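PDB 3FZ0: nucleoside hydrolase, putative from Trypanosoma brucei, which belongs to the nucleoside hydrolase family, is built on a mostly parallel beta-sheet flanked by helices and holds a calcium ion. Local coordinates for residues H6-I11 against D31-A36; I64-G69 against Q100-Q105; G92-P97 against L249-E254; I164-S169 against F181-D186. The protein carries 2 engineered substitutions. All blocks are in the same frame, centred on the assembly; numbering follows the deposited sequence.

Contact 1 of 4, residues H6-I11 against D31-A36; sequences HRKLII and DVEVIA
Lys8 bends over the carboxylate end of Glu33 in the next strand, its CD lying 3.6 Å from Glu33 OE1. Two successive turns near -60° (chi1 -52°, chi2 -59°) carry the chain there, and NZ closes a 2.7 Å salt bridge to Glu33 OE1, meeting that oxygen nearly along its C-O bond. The strands themselves run parallel, with Arg7 opposite Val32, Lys8 opposite Glu33 and Leu9 opposite Val34. A beta bulge then shifts the register by one, so that Ile10 faces Ala36. Ile35 is the extra residue; its N still bonds to Leu9 O (2.9 Å), while Ile11 N skips on to Ala36 O (3.0 Å). The bulge leaves the Ile35 side chain on the same face as Lys8, where CD1 rests 4.0 Å from Lys8 CB. On the other face Leu9 CG meets Val32 CG1, and Ile11 CD1 touches Val34 CG2 at 3.7 Å, the two side chains crossing near a right angle. Both strands belong to a beta-alpha-beta unit whose helix, 17-27, packs on Ile11 and Val34. Helix 110-120 packs on Ile10, Ile35 and Ala36, and strand 127-133 flanks strand 6-13, where Gln130 binds the Arg7 guanidinium.

Contact 2 of 4, residues I64-G69 against Q100-Q105; sequences IPFFRG and QRVALQ. Engineered in segment 100-105: Gln100 (natural residue Lys).
The Gln105 side chain is laid flat on the Phe66 ring, its amide plane only 9° from the ring plane. Here the packing is close: Gln105 CG sits over the ring centre, 3.6 Å from the centroid, in a CH-pi contact, and Gln105 CD lies 3.4 Å from Phe66 CE2. Both ends of the amide are tied down, which fixes its rotation. Gln105 OE1 accepts from Phe66 N at 3.1 Å, a donor well above the carbonyl plane, and Gln105 NE2 returns a straight bond (171°) to Arg101 O in its own short helical turn. A bend at chi2 (-41°) brings the amide back along the ring. The glutamine therefore satisfies a backbone N-H at the margin of the sheet and a carbonyl of the turn at once. Strand 66-68 is the outermost parallel strand, within this chain, of the mostly parallel central sheet of the nucleoside hydrolase fold, and the turn at 101-104 packs against it. The buried ring of Phe66 reaches from the strand to the turn and also touches Met50, Ile53 and Leu57 of helix 46-60. Beyond this stack the contact thins out. Val102 CG2 approaches Phe66 CE1 at 4.2 Å, and its other methyl, CG1, turns to the partly exposed Arg68, a contact left doubtful by the two positions of that side chain. Arg101 gives the ring its CB, 4.0 Å from Phe66 CZ, but its guanidinium leads off to salt bridges with Asp58 and Asp63. On the outer side of the turn, Ala103 and Leu104 are exposed to solvent.

Contact 3 of 4, residues G92-P97 against L249-E254; sequences GDAGFP and LFQRLE
The Phe96 ring meets Leu249 at its edge, CZ lying 4.1 Å from Leu249 N near the ring plane, while Ala94 CB from its own loop sits over one face, offset toward the rim; Phe245 of helix 241-249 also stacks on this ring. The second flat group, the Arg252 guanidinium, takes Gly92 O at its edge. The contact thus sets the irregular loop between strand 66-68 and helix 101-104 of the nucleoside hydrolase fold against the junction of helices 241-249 and 251-257. Gly92 comes closest to the helical backbone there: its CA is 3.6 Å from Leu249 O, and a side chain at this position would press on Leu249 CA and jam against the preceding carbonyl, so glycine fits. Its carbonyl is wrapped by the two side chains that follow the junction, Gln251 CG at 3.7 Å and Arg252 CG at 3.3 Å. A bend at chi2 (-59°) folds Arg252 back so that NE donates to Gly92 O at 2.9 Å, from above the carbonyl plane but nearly within the plane of the guanidinium. The Asp93 carboxylate is engaged elsewhere, by Ser88 and the backbone of Asp89. The main chain of Asp93 supplies the second acceptor: Arg252 NH2 forms a weak bond to Asp93 O, 3.1 Å long and bent to 130°.

Contact 4 of 4, residues I164-S169 against F181-D186; sequences IMNGTS and FNSHCD
Asn182, in the first turn of helix 181-185, reaches across to the end of strand 162-165, where its ND2 donates to Met165 O at 2.8 Å. The bond is fairly straight (160°), and the oxygen lies close to the plane of the Asn182 amide. The same nitrogen is 3.7 Å from Met165 SD, the methionine and asparagine side chains crossing at about a right angle. Glu180, just ahead of the helix, also bridges the two parts, its OE2 bonding to Asn182 N and its OE1 to Gly167 N. The next residue, Ser183, faces Asn166 and Gly167. Asn166 brings its ND2 to 3.6 Å from Ser183 N, whereas its OD1 stays 3.8 Å from Ser183 OG, too far for a direct bond. A water fills that step, donating to Asn166 OD1 at 2.8 Å and to Ser183 OG at 2.9 Å. With OG turned anti to the backbone nitrogen (chi1 -168°), the serine hydroxyl meets this water and also bonds to Gly315 O. Farther on, Asp186 leaves the helix to become the N-cap of helix 187-195. Every touching residue is buried, and Met165 packs on Asp283, a calcium ligand. The Asn182 side chain lies about 5 Å from the calcium ion, so its bond to the strand end probably helps to hold it beside the metal site.

From the N terminus, contact 1 closes first, joining strands 6-13 and 32-39 around helix 17-27. Contact 2 follows in series and extends the same sheet: strand 66-68 lies beside 32-39, and Ile64 and Pro65 pack against residues 34-36. The long loop leading from that strand to the turn at 101-104 carries residues 92-97, so contact 3 opens before contact 2 closes and the two cross. Contact 3 then spans to the helices near residue 250, and contact 4 is nested inside its large loop, joining the end of strand 162-165 to helix 181-185. Contacts 1 and 4 share the sheet but lie on opposite sides of the chain's centre, about 23 Å apart between centres.

Contact 1 of 4, residues H6-I11 against D31-A36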
loop_
_atom_site.group_PDB
_atom_site.type_symbol
_atom_site.label_atom_id
_atom_site.label_comp_id
_atom_site.label_asym_id
_atom_site.label_seq_id
_atom_site.Cartn_x
_atom_site.Cartn_y
_atom_site.Cartn_z
ATOM N N HIS B 6 -25.184 32.015 -19.821
ATOM C CA HIS B 6 -25.791 30.730 -20.145
ATOM C C HIS B 6 -24.801 29.628 -19.816
ATOM O O HIS B 6 -23.662 29.716 -20.206
ATOM C CB HIS B 6 -26.072 30.668 -21.650
ATOM C CG HIS B 6 -27.187 31.550 -22.105
ATOM N ND1 HIS B 6 -27.746 32.521 -21.306
ATOM C CD2 HIS B 6 -27.825 31.629 -23.297
ATOM C CE1 HIS B 6 -28.694 33.150 -21.978
ATOM N NE2 HIS B 6 -28.761 32.627 -23.188
ATOM N N ARG B 7 -25.235 28.594 -19.145
ATOM C CA ARG B 7 -24.380 27.469 -18.858
ATOM C C ARG B 7 -24.708 26.313 -19.808
ATOM O O ARG B 7 -25.867 26.006 -20.061
ATOM C CB ARG B 7 -24.561 27.032 -17.395
ATOM C CG ARG B 7 -23.875 27.940 -16.382
ATOM C CD ARG B 7 -24.390 27.750 -14.970
ATOM N NE ARG B 7 -24.195 28.952 -14.159
ATOM C CZ ARG B 7 -23.146 29.138 -13.369
ATOM N NH1 ARG B 7 -22.216 28.201 -13.283
ATOM N NH2 ARG B 7 -23.029 30.248 -12.663
ATOM N N LYS B 8 -23.675 25.668 -20.330
ATOM C CA LYS B 8 -23.841 24.444 -21.107
ATOM C C LYS B 8 -23.186 23.357 -20.302
ATOM O O LYS B 8 -21.998 23.436 -20.026
ATOM C CB LYS B 8 -23.151 24.559 -22.478
ATOM C CG LYS B 8 -23.516 25.792 -23.298
ATOM C CD LYS B 8 -25.005 25.838 -23.552
ATOM C CE LYS B 8 -25.385 26.932 -24.561
ATOM N NZ LYS B 8 -26.863 27.220 -24.429
ATOM N N LEU B 9 -23.939 22.350 -19.896
ATOM C CA LEU B 9 -23.369 21.284 -19.062
ATOM C C LEU B 9 -23.214 19.948 -19.750
ATOM O O LEU B 9 -24.045 19.538 -20.531
ATOM C CB LEU B 9 -24.189 21.044 -17.809
ATOM C CG LEU B 9 -24.663 22.161 -16.900
ATOM C CD1 LEU B 9 -25.049 21.486 -15.562
ATOM C CD2 LEU B 9 -23.603 23.235 -16.696
ATOM N N ILE B 10 -22.124 19.278 -19.438
ATOM C CA ILE B 10 -21.932 17.862 -19.699
ATOM C C ILE B 10 -22.184 17.219 -18.347
ATOM O O ILE B 10 -21.643 17.651 -17.325
ATOM C CB ILE B 10 -20.481 17.574 -20.146
ATOM C CG1 ILE B 10 -20.103 18.456 -21.344
ATOM C CG2 ILE B 10 -20.283 16.087 -20.436
ATOM C CD1 ILE B 10 -18.603 18.520 -21.587
ATOM N N ILE B 11 -23.037 16.217 -18.308
ATOM C CA ILE B 11 -23.271 15.541 -17.047
ATOM C C ILE B 11 -22.847 14.083 -17.198
ATOM O O ILE B 11 -23.352 13.331 -18.052
ATOM C CB ILE B 11 -24.742 15.673 -16.550
ATOM C CG1 ILE B 11 -25.062 17.134 -16.233
ATOM C CG2 ILE B 11 -24.969 14.797 -15.291
ATOM C CD1 ILE B 11 -26.518 17.409 -15.970
ATOM N N ASP B 31 -31.353 29.557 -17.896
ATOM C CA ASP B 31 -29.963 29.862 -18.330
ATOM C C ASP B 31 -29.019 28.668 -18.215
ATOM O O ASP B 31 -27.805 28.839 -18.149
ATOM C CB ASP B 31 -29.383 31.073 -17.579
ATOM C CG ASP B 31 -30.134 32.362 -17.861
ATOM O OD1 ASP B 31 -30.543 32.636 -19.018
ATOM O OD2 ASP B 31 -30.308 33.114 -16.896
ATOM N N VAL B 32 -29.591 27.462 -18.157
ATOM C CA VAL B 32 -28.837 26.221 -18.131
ATOM C C VAL B 32 -29.353 25.345 -19.265
ATOM O O VAL B 32 -30.585 25.232 -19.497
ATOM C CB VAL B 32 -28.988 25.450 -16.783
ATOM C CG1 VAL B 32 -28.290 24.111 -16.860
ATOM C CG2 VAL B 32 -28.423 26.238 -15.614
ATOM N N GLU B 33 -28.409 24.725 -19.965
ATOM C CA GLU B 33 -28.699 23.740 -20.992
ATOM C C GLU B 33 -27.765 22.520 -20.852
ATOM O O GLU B 33 -26.527 22.646 -20.953
ATOM C CB GLU B 33 -28.550 24.340 -22.378
ATOM C CG GLU B 33 -29.090 23.430 -23.478
ATOM C CD GLU B 33 -28.657 23.813 -24.886
ATOM O OE1 GLU B 33 -28.076 24.905 -25.109
ATOM O OE2 GLU B 33 -28.892 22.982 -25.787
ATOM N N VAL B 34 -28.360 21.347 -20.618
ATOM C CA VAL B 34 -27.617 20.093 -20.632
ATOM C C VAL B 34 -27.389 19.732 -22.093
ATOM O O VAL B 34 -28.347 19.481 -22.815
ATOM C CB VAL B 34 -28.394 18.965 -19.946
ATOM C CG1 VAL B 34 -27.708 17.622 -20.161
ATOM C CG2 VAL B 34 -28.535 19.265 -18.463
ATOM N N ILE B 35 -26.128 19.736 -22.528
ATOM C CA ILE B 35 -25.817 19.465 -23.936
ATOM C C ILE B 35 -25.379 18.020 -24.204
ATOM O O ILE B 35 -25.375 17.598 -25.358
ATOM C CB ILE B 35 -24.787 20.466 -24.557
ATOM C CG1 ILE B 35 -23.467 20.483 -23.778
ATOM C CG2 ILE B 35 -25.354 21.836 -24.588
ATOM C CD1 ILE B 35 -22.312 21.217 -24.514
ATOM N N ALA B 36 -25.027 17.276 -23.153
ATOM C CA ALA B 36 -24.661 15.850 -23.296
ATOM C C ALA B 36 -24.670 15.140 -21.974
ATOM O O ALA B 36 -24.310 15.727 -20.951
ATOM C CB ALA B 36 -23.278 15.669 -23.963
#

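Contact 2 of 4, residues I64-G69 against Q100-Q105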
loop_
_atom_site.group_PDB
_atom_site.type_symbol
_atom_site.label_atom_id
_atom_site.label_comp_id
_atom_site.label_asym_id
_atom_site.label_seq_id
_atom_site.Cartn_x
_atom_site.Cartn_y
_atom_site.Cartn_z
ATOM N N ILE B 64 -31.610 15.596 -26.001
ATOM C CA ILE B 64 -30.222 15.568 -25.504
ATOM C C ILE B 64 -29.510 14.238 -25.842
ATOM O O ILE B 64 -30.021 13.179 -25.513
ATOM C CB ILE B 64 -30.213 15.757 -23.976
ATOM C CG1 ILE B 64 -30.928 17.068 -23.607
ATOM C CG2 ILE B 64 -28.812 15.738 -23.421
ATOM C CD1 ILE B 64 -31.138 17.218 -22.102
ATOM N N PRO B 65 -28.332 14.289 -26.478
ATOM C CA PRO B 65 -27.668 13.029 -26.783
ATOM C C PRO B 65 -26.985 12.409 -25.564
ATOM O O PRO B 65 -26.466 13.146 -24.704
ATOM C CB PRO B 65 -26.641 13.419 -27.862
ATOM C CG PRO B 65 -26.392 14.853 -27.665
ATOM C CD PRO B 65 -27.559 15.456 -26.927
ATOM N N PHE B 66 -27.007 11.073 -25.478
ATOM C CA PHE B 66 -26.347 10.357 -24.381
ATOM C C PHE B 66 -25.453 9.202 -24.867
ATOM O O PHE B 66 -25.695 8.613 -25.936
ATOM C CB PHE B 66 -27.312 9.950 -23.254
ATOM C CG PHE B 66 -28.528 9.164 -23.716
ATOM C CD1 PHE B 66 -28.660 7.827 -23.383
ATOM C CD2 PHE B 66 -29.552 9.780 -24.441
ATOM C CE1 PHE B 66 -29.764 7.115 -23.777
ATOM C CE2 PHE B 66 -30.664 9.064 -24.847
ATOM C CZ PHE B 66 -30.781 7.738 -24.523
ATOM N N PHE B 67 -24.398 8.904 -24.098
ATOM C CA PHE B 67 -23.315 8.072 -24.603
ATOM C C PHE B 67 -22.850 7.015 -23.611
ATOM O O PHE B 67 -22.793 7.296 -22.387
ATOM C CB PHE B 67 -22.156 8.973 -25.005
ATOM C CG PHE B 67 -22.540 10.024 -26.018
ATOM C CD1 PHE B 67 -23.092 11.243 -25.611
ATOM C CD2 PHE B 67 -22.352 9.790 -27.377
ATOM C CE1 PHE B 67 -23.467 12.201 -26.544
ATOM C CE2 PHE B 67 -22.714 10.760 -28.334
ATOM C CZ PHE B 67 -23.274 11.962 -27.907
ATOM N N ARG B 68 -22.553 5.806 -24.125
ATOM C CA ARG B 68 -22.044 4.700 -23.298
ATOM C C ARG B 68 -20.582 4.954 -22.971
ATOM O O ARG B 68 -19.768 5.179 -23.883
ATOM C CB ARG B 68 -22.206 3.339 -24.004
ATOM C CG ARG B 68 -23.595 3.118 -24.646
ATOM C CD ARG B 68 -23.739 1.815 -25.470
ATOM N NE ARG B 68 -25.137 1.601 -25.887
ATOM C CZ ARG B 68 -26.037 0.929 -25.168
ATOM N NH1 ARG B 68 -25.692 0.385 -24.007
ATOM N NH2 ARG B 68 -27.278 0.793 -25.601
ATOM N N GLY B 69 -20.264 4.897 -21.673
ATOM C CA GLY B 69 -18.907 5.061 -21.184
ATOM C C GLY B 69 -18.317 3.764 -20.639
ATOM O O GLY B 69 -18.682 2.674 -21.084
ATOM N N GLN B 100 -37.297 4.413 -26.701
ATOM C CA GLN B 100 -36.828 4.220 -28.077
ATOM C C GLN B 100 -35.609 5.107 -28.375
ATOM O O GLN B 100 -34.967 4.976 -29.413
ATOM C CB GLN B 100 -37.964 4.500 -29.057
ATOM C CG GLN B 100 -39.236 3.694 -28.764
ATOM C CD GLN B 100 -39.137 2.273 -29.303
ATOM O OE1 GLN B 100 -39.279 2.036 -30.510
ATOM N NE2 GLN B 100 -38.879 1.321 -28.417
ATOM N N ARG B 101 -35.275 5.990 -27.440
ATOM C CA ARG B 101 -34.158 6.895 -27.611
ATOM C C ARG B 101 -32.797 6.172 -27.593
ATOM O O ARG B 101 -31.852 6.595 -28.284
ATOM C CB ARG B 101 -34.216 8.000 -26.557
ATOM C CG ARG B 101 -35.194 9.096 -26.897
ATOM C CD ARG B 101 -35.329 10.142 -25.827
ATOM N NE ARG B 101 -36.720 10.541 -25.773
ATOM C CZ ARG B 101 -37.244 11.589 -26.396
ATOM N NH1 ARG B 101 -36.481 12.404 -27.093
ATOM N NH2 ARG B 101 -38.534 11.826 -26.304
ATOM N N VAL B 102 -32.707 5.079 -26.831
ATOM C CA VAL B 102 -31.433 4.377 -26.622
ATOM C C VAL B 102 -30.776 3.961 -27.939
ATOM O O VAL B 102 -29.622 4.323 -28.178
ATOM C CB VAL B 102 -31.556 3.156 -25.658
ATOM C CG1 VAL B 102 -30.248 2.400 -25.576
ATOM C CG2 VAL B 102 -31.982 3.590 -24.282
ATOM N N ALA B 103 -31.512 3.232 -28.786
ATOM C CA ALA B 103 -30.987 2.722 -30.080
ATOM C C ALA B 103 -30.563 3.810 -31.059
ATOM O O ALA B 103 -29.719 3.567 -31.913
ATOM C CB ALA B 103 -32.001 1.780 -30.771
ATOM N N LEU B 104 -31.164 4.991 -30.935
ATOM C CA LEU B 104 -30.855 6.119 -31.811
ATOM C C LEU B 104 -29.525 6.773 -31.492
ATOM O O LEU B 104 -29.029 7.518 -32.311
ATOM C CB LEU B 104 -31.916 7.216 -31.700
ATOM C CG LEU B 104 -33.382 7.014 -32.044
ATOM C CD1 LEU B 104 -34.196 8.333 -31.764
ATOM C CD2 LEU B 104 -33.516 6.547 -33.476
ATOM N N GLN B 105 -28.990 6.555 -30.296
ATOM C CA GLN B 105 -27.824 7.308 -29.846
ATOM C C GLN B 105 -26.600 6.873 -30.629
ATOM O O GLN B 105 -26.533 5.726 -31.034
ATOM C CB GLN B 105 -27.606 7.127 -28.345
ATOM C CG GLN B 105 -28.706 7.670 -27.484
ATOM C CD GLN B 105 -29.260 9.022 -27.961
ATOM O OE1 GLN B 105 -28.597 10.048 -27.890
ATOM N NE2 GLN B 105 -30.503 9.012 -28.417
#

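Contact 3 of 4, residues G92-P97 against L249-E254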
loop_
_atom_site.group_PDB
_atom_site.type_symbol
_atom_site.label_atom_id
_atom_site.label_comp_id
_atom_site.label_asym_id
_atom_site.label_seq_id
_atom_site.Cartn_x
_atom_site.Cartn_y
_atom_site.Cartn_z
ATOM N N GLY B 92 -36.033 2.584 -9.360
ATOM C CA GLY B 92 -37.321 2.332 -8.775
ATOM C C GLY B 92 -37.960 0.997 -9.048
ATOM O O GLY B 92 -38.983 0.723 -8.457
ATOM N N ASP B 93 -37.371 0.149 -9.898
ATOM C CA ASP B 93 -38.080 -1.025 -10.477
ATOM C C ASP B 93 -39.549 -0.679 -10.750
ATOM O O ASP B 93 -40.465 -1.372 -10.315
ATOM C CB ASP B 93 -37.929 -2.307 -9.610
ATOM C CG ASP B 93 -36.450 -2.636 -9.268
ATOM O OD1 ASP B 93 -35.572 -2.596 -10.180
ATOM O OD2 ASP B 93 -36.153 -2.938 -8.079
ATOM N N ALA B 94 -39.763 0.409 -11.477
ATOM C CA ALA B 94 -41.059 1.090 -11.478
ATOM C C ALA B 94 -41.970 0.774 -12.639
ATOM O O ALA B 94 -43.119 1.203 -12.632
ATOM C CB ALA B 94 -40.859 2.603 -11.392
ATOM N N GLY B 95 -41.462 0.035 -13.625
ATOM C CA GLY B 95 -42.200 -0.317 -14.821
ATOM C C GLY B 95 -42.403 0.857 -15.759
ATOM O O GLY B 95 -43.382 0.895 -16.482
ATOM N N PHE B 96 -41.468 1.812 -15.761
ATOM C CA PHE B 96 -41.444 2.839 -16.815
ATOM C C PHE B 96 -41.424 2.198 -18.217
ATOM O O PHE B 96 -40.758 1.167 -18.434
ATOM C CB PHE B 96 -40.240 3.752 -16.683
ATOM C CG PHE B 96 -40.182 4.504 -15.394
ATOM C CD1 PHE B 96 -39.040 4.441 -14.589
ATOM C CD2 PHE B 96 -41.255 5.291 -14.983
ATOM C CE1 PHE B 96 -38.970 5.144 -13.386
ATOM C CE2 PHE B 96 -41.199 6.004 -13.791
ATOM C CZ PHE B 96 -40.053 5.932 -12.979
ATOM N N PRO B 97 -42.135 2.803 -19.185
ATOM C CA PRO B 97 -42.031 2.224 -20.541
ATOM C C PRO B 97 -40.615 2.367 -21.061
ATOM O O PRO B 97 -40.015 3.440 -20.889
ATOM C CB PRO B 97 -42.980 3.083 -21.380
ATOM C CG PRO B 97 -43.897 3.740 -20.372
ATOM C CD PRO B 97 -43.023 3.977 -19.150
ATOM N N LEU B 249 -39.751 6.691 -8.921
ATOM C CA LEU B 249 -38.294 6.592 -8.872
ATOM C C LEU B 249 -37.742 6.308 -7.479
ATOM O O LEU B 249 -36.780 5.567 -7.343
ATOM C CB LEU B 249 -37.702 7.888 -9.375
ATOM C CG LEU B 249 -36.208 7.994 -9.488
ATOM C CD1 LEU B 249 -35.648 7.109 -10.621
ATOM C CD2 LEU B 249 -35.901 9.455 -9.704
ATOM N N PHE B 250 -38.383 6.878 -6.455
ATOM C CA PHE B 250 -37.901 6.828 -5.071
ATOM C C PHE B 250 -38.614 5.765 -4.229
ATOM O O PHE B 250 -38.332 5.632 -3.045
ATOM C CB PHE B 250 -38.052 8.218 -4.400
ATOM C CG PHE B 250 -36.835 9.095 -4.522
ATOM C CD1 PHE B 250 -36.300 9.404 -5.762
ATOM C CD2 PHE B 250 -36.220 9.600 -3.370
ATOM C CE1 PHE B 250 -35.175 10.200 -5.876
ATOM C CE2 PHE B 250 -35.070 10.392 -3.456
ATOM C CZ PHE B 250 -34.546 10.705 -4.731
ATOM N N GLN B 251 -39.535 5.016 -4.831
ATOM C CA GLN B 251 -40.400 4.105 -4.047
ATOM C C GLN B 251 -39.631 3.028 -3.272
ATOM O O GLN B 251 -39.983 2.710 -2.133
ATOM C CB GLN B 251 -41.546 3.496 -4.884
ATOM C CG GLN B 251 -41.137 2.500 -5.982
ATOM C CD GLN B 251 -42.312 2.044 -6.849
ATOM O OE1 GLN B 251 -42.362 2.305 -8.051
ATOM N NE2 GLN B 251 -43.267 1.366 -6.233
ATOM N N ARG B 252 -38.563 2.494 -3.871
ATOM C CA ARG B 252 -37.751 1.469 -3.203
ATOM C C ARG B 252 -36.916 2.110 -2.105
ATOM O O ARG B 252 -37.001 1.698 -0.955
ATOM C CB ARG B 252 -36.867 0.700 -4.208
ATOM C CG ARG B 252 -37.613 0.201 -5.446
ATOM C CD ARG B 252 -38.777 -0.736 -5.070
ATOM N NE ARG B 252 -39.697 -0.869 -6.190
ATOM C CZ ARG B 252 -40.635 -1.807 -6.303
ATOM N NH1 ARG B 252 -40.779 -2.730 -5.363
ATOM N NH2 ARG B 252 -41.428 -1.832 -7.369
ATOM N N LEU B 253 -36.135 3.134 -2.462
ATOM C CA LEU B 253 -35.387 3.919 -1.490
ATOM C C LEU B 253 -36.274 4.264 -0.300
ATOM O O LEU B 253 -35.884 4.042 0.852
ATOM C CB LEU B 253 -34.845 5.215 -2.098
ATOM C CG LEU B 253 -33.941 5.981 -1.125
ATOM C CD1 LEU B 253 -32.690 5.159 -0.859
ATOM C CD2 LEU B 253 -33.533 7.371 -1.618
ATOM N N GLU B 254 -37.469 4.790 -0.580
ATOM C CA GLU B 254 -38.424 5.117 0.479
ATOM C C GLU B 254 -38.750 3.896 1.383
ATOM O O GLU B 254 -38.730 4.007 2.610
ATOM C CB GLU B 254 -39.698 5.756 -0.091
ATOM C CG GLU B 254 -40.558 6.443 0.966
ATOM C CD GLU B 254 -41.941 6.856 0.460
ATOM O OE1 GLU B 254 -42.619 7.640 1.157
ATOM O OE2 GLU B 254 -42.362 6.391 -0.621
#

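Contact 4 of 4, residues I164-S169 against F181-D186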
loop_
_atom_site.group_PDB
_atom_site.type_symbol
_atom_site.label_atom_id
_atom_site.label_comp_id
_atom_site.label_asym_id
_atom_site.label_seq_id
_atom_site.Cartn_x
_atom_site.Cartn_y
_atom_site.Cartn_z
ATOM N N ILE B 164 -17.643 17.909 -8.954
ATOM C CA ILE B 164 -17.757 16.443 -8.806
ATOM C C ILE B 164 -18.488 16.019 -7.530
ATOM O O ILE B 164 -18.264 16.580 -6.438
ATOM C CB ILE B 164 -16.361 15.756 -8.908
ATOM C CG1 ILE B 164 -15.433 16.157 -7.742
ATOM C CG2 ILE B 164 -15.731 16.065 -10.270
ATOM C CD1 ILE B 164 -14.109 15.404 -7.705
ATOM N N MET B 165 -19.390 15.053 -7.646
ATOM C CA MET B 165 -19.930 14.458 -6.403
ATOM C C MET B 165 -19.036 13.279 -6.056
ATOM O O MET B 165 -19.080 12.247 -6.705
ATOM C CB MET B 165 -21.416 14.051 -6.509
ATOM C CG MET B 165 -22.025 13.795 -5.156
ATOM S SD MET B 165 -21.424 12.261 -4.415
ATOM C CE MET B 165 -21.113 12.756 -2.721
ATOM N N ASN B 166 -18.228 13.464 -5.021
ATOM C CA ASN B 166 -17.024 12.640 -4.794
ATOM C C ASN B 166 -16.391 12.850 -3.402
ATOM O O ASN B 166 -16.325 13.985 -2.900
ATOM C CB ASN B 166 -15.997 12.906 -5.907
ATOM C CG ASN B 166 -14.818 11.912 -5.887
ATOM O OD1 ASN B 166 -13.869 12.059 -5.104
ATOM N ND2 ASN B 166 -14.862 10.922 -6.774
ATOM N N GLY B 167 -15.951 11.763 -2.782
ATOM C CA GLY B 167 -15.155 11.845 -1.584
ATOM C C GLY B 167 -15.827 12.279 -0.302
ATOM O O GLY B 167 -17.065 12.341 -0.198
ATOM N N THR B 168 -15.001 12.526 0.710
ATOM C CA THR B 168 -15.476 12.938 2.024
ATOM C C THR B 168 -14.694 14.192 2.464
ATOM O O THR B 168 -13.636 14.531 1.871
ATOM C CB THR B 168 -15.236 11.834 3.063
ATOM O OG1 THR B 168 -13.838 11.822 3.398
ATOM C CG2 THR B 168 -15.656 10.469 2.519
ATOM N N SER B 169 -15.205 14.883 3.476
ATOM C CA SER B 169 -14.450 15.938 4.103
ATOM C C SER B 169 -13.991 15.548 5.502
ATOM O O SER B 169 -13.250 16.273 6.134
ATOM C CB SER B 169 -15.233 17.246 4.138
ATOM O OG SER B 169 -16.466 17.064 4.772
ATOM N N PHE B 181 -18.435 6.092 -1.890
ATOM C CA PHE B 181 -18.673 5.246 -3.085
ATOM C C PHE B 181 -17.963 5.615 -4.411
ATOM O O PHE B 181 -17.229 4.799 -4.957
ATOM C CB PHE B 181 -20.185 5.066 -3.334
ATOM C CG PHE B 181 -20.506 4.110 -4.456
ATOM C CD1 PHE B 181 -20.395 2.734 -4.269
ATOM C CD2 PHE B 181 -20.908 4.592 -5.710
ATOM C CE1 PHE B 181 -20.673 1.835 -5.317
ATOM C CE2 PHE B 181 -21.199 3.701 -6.771
ATOM C CZ PHE B 181 -21.087 2.317 -6.571
ATOM N N ASN B 182 -18.215 6.804 -4.944
ATOM C CA ASN B 182 -17.698 7.161 -6.275
ATOM C C ASN B 182 -16.167 7.174 -6.255
ATOM O O ASN B 182 -15.509 6.687 -7.180
ATOM C CB ASN B 182 -18.212 8.548 -6.739
ATOM C CG ASN B 182 -19.703 8.572 -7.058
ATOM O OD1 ASN B 182 -20.278 7.558 -7.411
ATOM N ND2 ASN B 182 -20.317 9.763 -6.972
ATOM N N SER B 183 -15.606 7.755 -5.200
ATOM C CA SER B 183 -14.167 7.785 -4.998
ATOM C C SER B 183 -13.618 6.361 -4.920
ATOM O O SER B 183 -12.684 6.014 -5.667
ATOM C CB SER B 183 -13.821 8.567 -3.722
ATOM O OG SER B 183 -12.424 8.858 -3.645
ATOM N N HIS B 184 -14.197 5.548 -4.031
ATOM C CA HIS B 184 -13.783 4.160 -3.859
ATOM C C HIS B 184 -13.914 3.364 -5.166
ATOM O O HIS B 184 -13.100 2.526 -5.445
ATOM C CB HIS B 184 -14.584 3.493 -2.727
ATOM C CG HIS B 184 -14.042 2.169 -2.296
ATOM N ND1 HIS B 184 -14.795 1.252 -1.597
ATOM C CD2 HIS B 184 -12.822 1.604 -2.460
ATOM C CE1 HIS B 184 -14.067 0.178 -1.349
ATOM N NE2 HIS B 184 -12.860 0.367 -1.857
ATOM N N CYS B 185 -14.925 3.666 -5.966
ATOM C CA CYS B 185 -15.167 2.975 -7.243
ATOM C C CYS B 185 -13.999 3.135 -8.160
ATOM O O CYS B 185 -13.616 2.204 -8.863
ATOM C CB CYS B 185 -16.409 3.523 -7.937
ATOM S SG CYS B 185 -17.935 2.736 -7.392
ATOM N N ASP B 186 -13.412 4.323 -8.157
ATOM C CA ASP B 186 -12.295 4.540 -9.049
ATOM C C ASP B 186 -11.368 5.571 -8.475
ATOM O O ASP B 186 -11.458 6.750 -8.836
ATOM C CB ASP B 186 -12.776 4.940 -10.459
ATOM C CG ASP B 186 -11.721 4.746 -11.476
ATOM O OD1 ASP B 186 -10.563 4.753 -11.043
ATOM O OD2 ASP B 186 -12.014 4.573 -12.691
HETATM O O HOH W 1 -12.086 11.650 -2.976
#